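Local coordinates for Alr1585 protein (Nostoc sp., PDB 5C2I), which is a haem-containing DyP-type peroxidase that probably uses hydrogen peroxide to oxidise dyes and related substrates, at residues 48-53 against 147-152; 65-70 against 463-468. The protein carries 1 engineered substitution. All blocks are in the same frame, centred on the assembly; numbering follows the deposited sequence.

Interaction 1 (48-53 against 147-152)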
loop_
_atom_site.group_PDB
_atom_site.type_symbol
_atom_site.label_atom_id
_atom_site.label_comp_id
_atom_site.label_asym_id
_atom_site.label_seq_id
_atom_site.Cartn_x
_atom_site.Cartn_y
_atom_site.Cartn_z
ATOM N N LEU A 48 -24.521 -24.935 -13.525
ATOM C CA LEU A 48 -25.568 -24.902 -14.506
ATOM C C LEU A 48 -26.467 -26.085 -14.481
ATOM O O LEU A 48 -26.027 -27.192 -14.262
ATOM C CB LEU A 48 -24.960 -24.866 -15.909
ATOM C CG LEU A 48 -23.893 -23.832 -16.162
ATOM C CD1 LEU A 48 -23.453 -23.950 -17.631
ATOM C CD2 LEU A 48 -24.393 -22.423 -15.876
ATOM N N GLN A 49 -27.747 -25.824 -14.724
ATOM C CA GLN A 49 -28.728 -26.832 -15.107
ATOM C C GLN A 49 -29.324 -26.410 -16.446
ATOM O O GLN A 49 -29.972 -25.335 -16.564
ATOM C CB GLN A 49 -29.839 -26.928 -14.098
ATOM C CG GLN A 49 -30.851 -28.025 -14.355
ATOM C CD GLN A 49 -31.928 -28.008 -13.279
ATOM O OE1 GLN A 49 -33.012 -27.535 -13.500
ATOM N NE2 GLN A 49 -31.600 -28.494 -12.102
ATOM N N PHE A 50 -29.094 -27.233 -17.457
ATOM C CA PHE A 50 -29.576 -26.915 -18.796
ATOM C C PHE A 50 -31.092 -27.001 -18.872
ATOM O O PHE A 50 -31.724 -27.804 -18.176
ATOM C CB PHE A 50 -28.889 -27.822 -19.833
ATOM C CG PHE A 50 -27.384 -27.640 -19.867
ATOM C CD1 PHE A 50 -26.825 -26.399 -20.182
ATOM C CD2 PHE A 50 -26.533 -28.695 -19.627
ATOM C CE1 PHE A 50 -25.449 -26.217 -20.202
ATOM C CE2 PHE A 50 -25.164 -28.519 -19.654
ATOM C CZ PHE A 50 -24.619 -27.278 -19.939
ATOM N N LYS A 51 -31.684 -26.161 -19.704
ATOM C CA LYS A 51 -33.148 -26.064 -19.734
ATOM C C LYS A 51 -33.750 -27.243 -20.532
ATOM O O LYS A 51 -33.185 -27.669 -21.553
ATOM C CB LYS A 51 -33.581 -24.754 -20.356
ATOM C CG LYS A 51 -33.186 -23.552 -19.535
ATOM C CD LYS A 51 -33.666 -22.278 -20.198
ATOM C CE LYS A 51 -33.403 -21.067 -19.324
ATOM N NZ LYS A 51 -33.783 -19.838 -20.069
ATOM N N PRO A 52 -34.870 -27.784 -20.052
ATOM C CA PRO A 52 -35.485 -28.944 -20.685
ATOM C C PRO A 52 -35.749 -28.755 -22.160
ATOM O O PRO A 52 -36.120 -27.671 -22.578
ATOM C CB PRO A 52 -36.831 -29.110 -19.942
ATOM C CG PRO A 52 -36.588 -28.523 -18.606
ATOM C CD PRO A 52 -35.563 -27.410 -18.801
ATOM N N GLU A 53 -35.509 -29.814 -22.932
ATOM C CA GLU A 53 -35.862 -29.871 -24.347
ATOM C C GLU A 53 -35.078 -28.883 -25.193
ATOM O O GLU A 53 -35.517 -28.539 -26.264
ATOM C CB GLU A 53 -37.364 -29.603 -24.557
ATOM C CG GLU A 53 -38.269 -30.283 -23.539
ATOM C CD GLU A 53 -38.512 -31.735 -23.859
ATOM O OE1 GLU A 53 -39.022 -31.999 -24.990
ATOM O OE2 GLU A 53 -38.252 -32.592 -22.964
ATOM N N GLU A 147 -30.258 -30.406 -9.367
ATOM C CA GLU A 147 -29.526 -31.294 -10.238
ATOM C C GLU A 147 -28.569 -30.401 -11.066
ATOM O O GLU A 147 -28.999 -29.498 -11.756
ATOM C CB GLU A 147 -30.469 -32.075 -11.157
ATOM C CG GLU A 147 -29.724 -32.981 -12.117
ATOM C CD GLU A 147 -30.638 -33.841 -12.974
ATOM O OE1 GLU A 147 -31.442 -34.595 -12.388
ATOM O OE2 GLU A 147 -30.515 -33.797 -14.227
ATOM N N ILE A 148 -27.283 -30.621 -10.886
ATOM C CA ILE A 148 -26.273 -29.829 -11.550
ATOM C C ILE A 148 -25.759 -30.597 -12.759
ATOM O O ILE A 148 -25.390 -31.767 -12.645
ATOM C CB ILE A 148 -25.149 -29.503 -10.580
ATOM C CG1 ILE A 148 -25.694 -28.604 -9.466
ATOM C CG2 ILE A 148 -23.978 -28.841 -11.294
ATOM C CD1 ILE A 148 -24.698 -28.390 -8.331
ATOM N N HIS A 149 -25.746 -29.921 -13.897
ATOM C CA HIS A 149 -25.257 -30.509 -15.144
ATOM C C HIS A 149 -23.820 -30.197 -15.480
ATOM O O HIS A 149 -23.122 -30.980 -16.130
ATOM C CB HIS A 149 -26.162 -30.080 -16.311
ATOM C CG HIS A 149 -27.560 -30.625 -16.233
ATOM N ND1 HIS A 149 -28.619 -30.061 -16.894
ATOM C CD2 HIS A 149 -28.073 -31.687 -15.562
ATOM C CE1 HIS A 149 -29.720 -30.742 -16.644
ATOM N NE2 HIS A 149 -29.414 -31.736 -15.840
ATOM N N ALA A 150 -23.376 -29.002 -15.090
ATOM C CA ALA A 150 -22.100 -28.494 -15.535
ATOM C C ALA A 150 -21.592 -27.389 -14.653
ATOM O O ALA A 150 -22.364 -26.773 -13.895
ATOM C CB ALA A 150 -22.221 -28.005 -16.978
ATOM N N LEU A 151 -20.291 -27.145 -14.746
ATOM C CA LEU A 151 -19.651 -26.054 -14.066
ATOM C C LEU A 151 -18.836 -25.290 -15.111
ATOM O O LEU A 151 -17.965 -25.872 -15.784
ATOM C CB LEU A 151 -18.770 -26.573 -12.944
ATOM C CG LEU A 151 -17.798 -25.581 -12.238
ATOM C CD1 LEU A 151 -18.467 -24.371 -11.600
ATOM C CD2 LEU A 151 -16.950 -26.319 -11.203
ATOM N N VAL A 152 -19.043 -23.980 -15.160
ATOM C CA VAL A 152 -18.174 -23.079 -15.898
ATOM C C VAL A 152 -17.239 -22.381 -14.894
ATOM O O VAL A 152 -17.685 -21.800 -13.906
ATOM C CB VAL A 152 -19.015 -22.044 -16.636
ATOM C CG1 VAL A 152 -18.155 -21.053 -17.361
ATOM C CG2 VAL A 152 -19.940 -22.737 -17.617
HETATM O O HOH W 1 -33.003 -30.056 -10.007
#

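Interaction 2 (65-70 against 463-468)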
loop_
_atom_site.group_PDB
_atom_site.type_symbol
_atom_site.label_atom_id
_atom_site.label_comp_id
_atom_site.label_asym_id
_atom_site.label_seq_id
_atom_site.Cartn_x
_atom_site.Cartn_y
_atom_site.Cartn_z
ATOM N N PHE A 65 -18.542 -21.890 -26.598
ATOM C CA PHE A 65 -17.706 -21.640 -25.422
ATOM C C PHE A 65 -16.350 -22.324 -25.501
ATOM O O PHE A 65 -15.321 -21.718 -25.179
ATOM C CB PHE A 65 -18.425 -22.075 -24.144
ATOM C CG PHE A 65 -17.705 -21.667 -22.895
ATOM C CD1 PHE A 65 -17.766 -20.355 -22.451
ATOM C CD2 PHE A 65 -17.007 -22.572 -22.166
ATOM C CE1 PHE A 65 -17.083 -19.954 -21.294
ATOM C CE2 PHE A 65 -16.367 -22.195 -20.984
ATOM C CZ PHE A 65 -16.377 -20.863 -20.569
ATOM N N ALA A 66 -16.328 -23.549 -25.987
ATOM C CA ALA A 66 -15.086 -24.247 -26.213
ATOM C C ALA A 66 -14.235 -23.614 -27.306
ATOM O O ALA A 66 -13.019 -23.549 -27.157
ATOM C CB ALA A 66 -15.371 -25.703 -26.552
ATOM N N GLN A 67 -14.871 -23.103 -28.366
ATOM C CA GLN A 67 -14.104 -22.460 -29.435
ATOM C C GLN A 67 -13.519 -21.143 -28.969
ATOM O O GLN A 67 -12.416 -20.783 -29.356
ATOM C CB GLN A 67 -14.976 -22.218 -30.670
ATOM C CG GLN A 67 -15.320 -23.494 -31.409
ATOM C CD GLN A 67 -16.464 -23.326 -32.399
ATOM O OE1 GLN A 67 -17.257 -22.370 -32.331
ATOM N NE2 GLN A 67 -16.570 -24.280 -33.323
ATOM N N THR A 68 -14.275 -20.384 -28.174
ATOM C CA THR A 68 -13.916 -19.003 -27.858
ATOM C C THR A 68 -13.093 -18.851 -26.589
ATOM O O THR A 68 -12.180 -18.015 -26.532
ATOM C CB THR A 68 -15.178 -18.136 -27.747
ATOM O OG1 THR A 68 -15.905 -18.255 -28.975
ATOM C CG2 THR A 68 -14.832 -16.672 -27.580
ATOM N N TYR A 69 -13.436 -19.612 -25.547
ATOM C CA TYR A 69 -12.900 -19.333 -24.215
ATOM C C TYR A 69 -12.028 -20.397 -23.575
ATOM O O TYR A 69 -11.126 -20.051 -22.816
ATOM C CB TYR A 69 -14.067 -19.045 -23.245
ATOM C CG TYR A 69 -14.719 -17.711 -23.547
ATOM C CD1 TYR A 69 -14.123 -16.536 -23.148
ATOM C CD2 TYR A 69 -15.937 -17.636 -24.208
ATOM C CE1 TYR A 69 -14.709 -15.292 -23.435
ATOM C CE2 TYR A 69 -16.546 -16.418 -24.464
ATOM C CZ TYR A 69 -15.925 -15.250 -24.071
ATOM O OH TYR A 69 -16.513 -14.038 -24.332
ATOM N N ILE A 70 -12.342 -21.671 -23.773
ATOM C CA ILE A 70 -11.679 -22.704 -22.960
ATOM C C ILE A 70 -10.171 -22.648 -23.203
ATOM O O ILE A 70 -9.700 -22.600 -24.345
ATOM C CB ILE A 70 -12.255 -24.112 -23.199
ATOM C CG1 ILE A 70 -13.713 -24.160 -22.680
ATOM C CG2 ILE A 70 -11.428 -25.147 -22.467
ATOM C CD1 ILE A 70 -14.426 -25.465 -22.902
ATOM N N PHE A 463 -13.761 -32.803 -27.905
ATOM C CA PHE A 463 -15.099 -33.287 -27.616
ATOM C C PHE A 463 -16.093 -32.129 -27.556
ATOM O O PHE A 463 -17.171 -32.169 -28.210
ATOM C CB PHE A 463 -15.151 -34.078 -26.334
ATOM C CG PHE A 463 -16.530 -34.317 -25.812
ATOM C CD1 PHE A 463 -17.367 -35.261 -26.396
ATOM C CD2 PHE A 463 -16.990 -33.668 -24.685
ATOM C CE1 PHE A 463 -18.639 -35.519 -25.915
ATOM C CE2 PHE A 463 -18.282 -33.929 -24.167
ATOM C CZ PHE A 463 -19.117 -34.842 -24.789
ATOM N N LEU A 464 -15.733 -31.094 -26.813
ATOM C CA LEU A 464 -16.607 -29.964 -26.619
ATOM C C LEU A 464 -16.817 -29.149 -27.896
ATOM O O LEU A 464 -17.927 -28.653 -28.156
ATOM C CB LEU A 464 -16.076 -29.094 -25.475
ATOM C CG LEU A 464 -15.974 -29.771 -24.100
ATOM C CD1 LEU A 464 -15.231 -28.916 -23.119
ATOM C CD2 LEU A 464 -17.378 -30.101 -23.594
ATOM N N LYS A 465 -15.765 -28.992 -28.682
ATOM C CA LYS A 465 -15.857 -28.221 -29.903
ATOM C C LYS A 465 -16.696 -28.868 -31.011
ATOM O O LYS A 465 -17.054 -28.174 -31.946
ATOM C CB LYS A 465 -14.466 -27.974 -30.478
ATOM C CG LYS A 465 -13.612 -26.972 -29.722
ATOM C CD LYS A 465 -12.389 -26.651 -30.576
ATOM C CE LYS A 465 -11.488 -25.656 -29.896
ATOM N NZ LYS A 465 -10.370 -25.303 -30.819
ATOM N N THR A 466 -16.940 -30.177 -30.935
ATOM C CA THR A 466 -17.656 -30.888 -31.997
ATOM C C THR A 466 -18.966 -31.493 -31.482
ATOM O O THR A 466 -19.540 -32.376 -32.096
ATOM C CB THR A 466 -16.774 -31.994 -32.610
ATOM O OG1 THR A 466 -16.384 -32.921 -31.601
ATOM C CG2 THR A 466 -15.530 -31.403 -33.243
ATOM N N LEU A 467 -19.418 -31.005 -30.349
ATOM C CA LEU A 467 -20.634 -31.501 -29.742
ATOM C C LEU A 467 -21.893 -31.179 -30.590
ATOM O O LEU A 467 -22.802 -32.004 -30.657
ATOM C CB LEU A 467 -20.705 -30.907 -28.344
ATOM C CG LEU A 467 -21.541 -31.535 -27.265
ATOM C CD1 LEU A 467 -21.303 -33.008 -27.076
ATOM C CD2 LEU A 467 -21.234 -30.760 -25.995
ATOM N N ALA A 468 -21.904 -30.037 -31.271
ATOM C CA ALA A 468 -22.925 -29.636 -32.235
ATOM C C ALA A 468 -22.325 -29.675 -33.644
ATOM O O ALA A 468 -21.088 -29.667 -33.811
ATOM C CB ALA A 468 -23.417 -28.238 -31.928
ATOM O OXT ALA A 468 -23.053 -29.689 -34.602
#

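Interaction 1 (48-53 against 147-152)
His149 meets Phe50 through one ring nitrogen: ND1 accepts the backbone N-H of Phe50 at 2.9 Å, from a donor tilted 26° out of the imidazole plane. One ring face carries Gln49, whose CG forms a CH-pi contact, 3.7 Å from His149 CE1. With its CG anti to the backbone N (chi1 -175°) and its chain extended, Gln49 reaches across to Glu147, and NE2 gives an almost straight bond, 2.8 Å, to Glu147 O, on a carbonyl lone pair and in its own amide plane. A water joins NE2 to Glu147 N as well. Beside them the backbones pair. Leu48 and Ala150 form an antiparallel hydrogen-bonded pair, but Leu48 O takes His149 N at 2.8 Å and only a weak bond from Ala150 N, so two residues face one: a classic beta bulge where strand 150-156 begins beside strand 42-50 in the ferredoxin-like sheet of the DyP fold. On the face bearing Leu48 and Ala150, small Ala150 lets the Phe50 ring close in, CZ to CB 3.9 Å, while branched Leu48 reaches Val152 with CD1 against CG2 at 3.7 Å. Farther out, Glu147 OE2 accepts His149 NE2 at 2.8 Å through its anti side, which, with the ND1 bond, holds the ring's rotation and probably strengthens ND1 as an acceptor. Tyr105 adds its ring against both Phe50 and His149.

Interaction 2 (65-70 against 463-468)
Ala66 and Leu464 meet CB to CB at 3.6 Å where two helix ends come together. The side chain of Ala66 is a single methyl group, and this small size lets the chains come near, with 5.5 Å between Ala66 CA and Lys465 CA. Beside this pair, Ile70 sets CD1 against CD1 of Leu464, also at 3.6 Å, the two branched side chains crossing at about a right angle. In Ile70, CG1 lies anti to the carbonyl carbon (chi1 -67°) and the chain runs on extended, which carries CD1 out to the leucine. Here the C-terminal turn of helix 55-68, which lies against the sheet of the N-terminal ferredoxin-like domain, receives the short helix 461-465 close to the C-terminus. Phe96 of strand 93-98 touches both Ile70 and Leu464, and Ile62 also packs on Leu464, so this apolar half is also packed by strand 93-98 and helix 55-68. Toward solvent the fit is looser and rests on the aliphatic parts of polar residues. Lys465 lays its extended chain across the helix end: CG sits 3.8 Å from Ala66 CB and CE 3.8 Å from Ala66 O, so the lysine's methylenes lie against the alanine's methyl group and carbonyl oxygen and a long, charged residue covers the alanine. Gln67, an exposed residue, is more distant, its CG 4.2 Å from Lys465 CG. Polar pairing comes from one turn earlier, where Gln63 NE2 hydrogen-bonds to Lys465 O near the point at which Thr466 leaves helical geometry.

How the interactions relate
Interactions 1 and 2 have centres about 16 Å apart, on the same side of the chain's centre, and both involve the N-terminal ferredoxin-like domain. Strand 42-50 of interaction 1 is followed, after a short loop, by helix 55-68 of interaction 2, and their segments alternate along the chain: 48-53, 65-70, 147-152, 463-468. The two contacts touch where Val152 CG1 meets Phe65 CZ at 3.7 Å, sheet against helix. Strand 93-98 joins them too, pairing with strand 150-156 while its Phe96 reaches Ala150 and Val152 of interaction 1 as well as the apolar side of interaction 2. Interaction 1 joins strands within the domain, whereas interaction 2 brings the C-terminal tail back onto the helix covering that sheet.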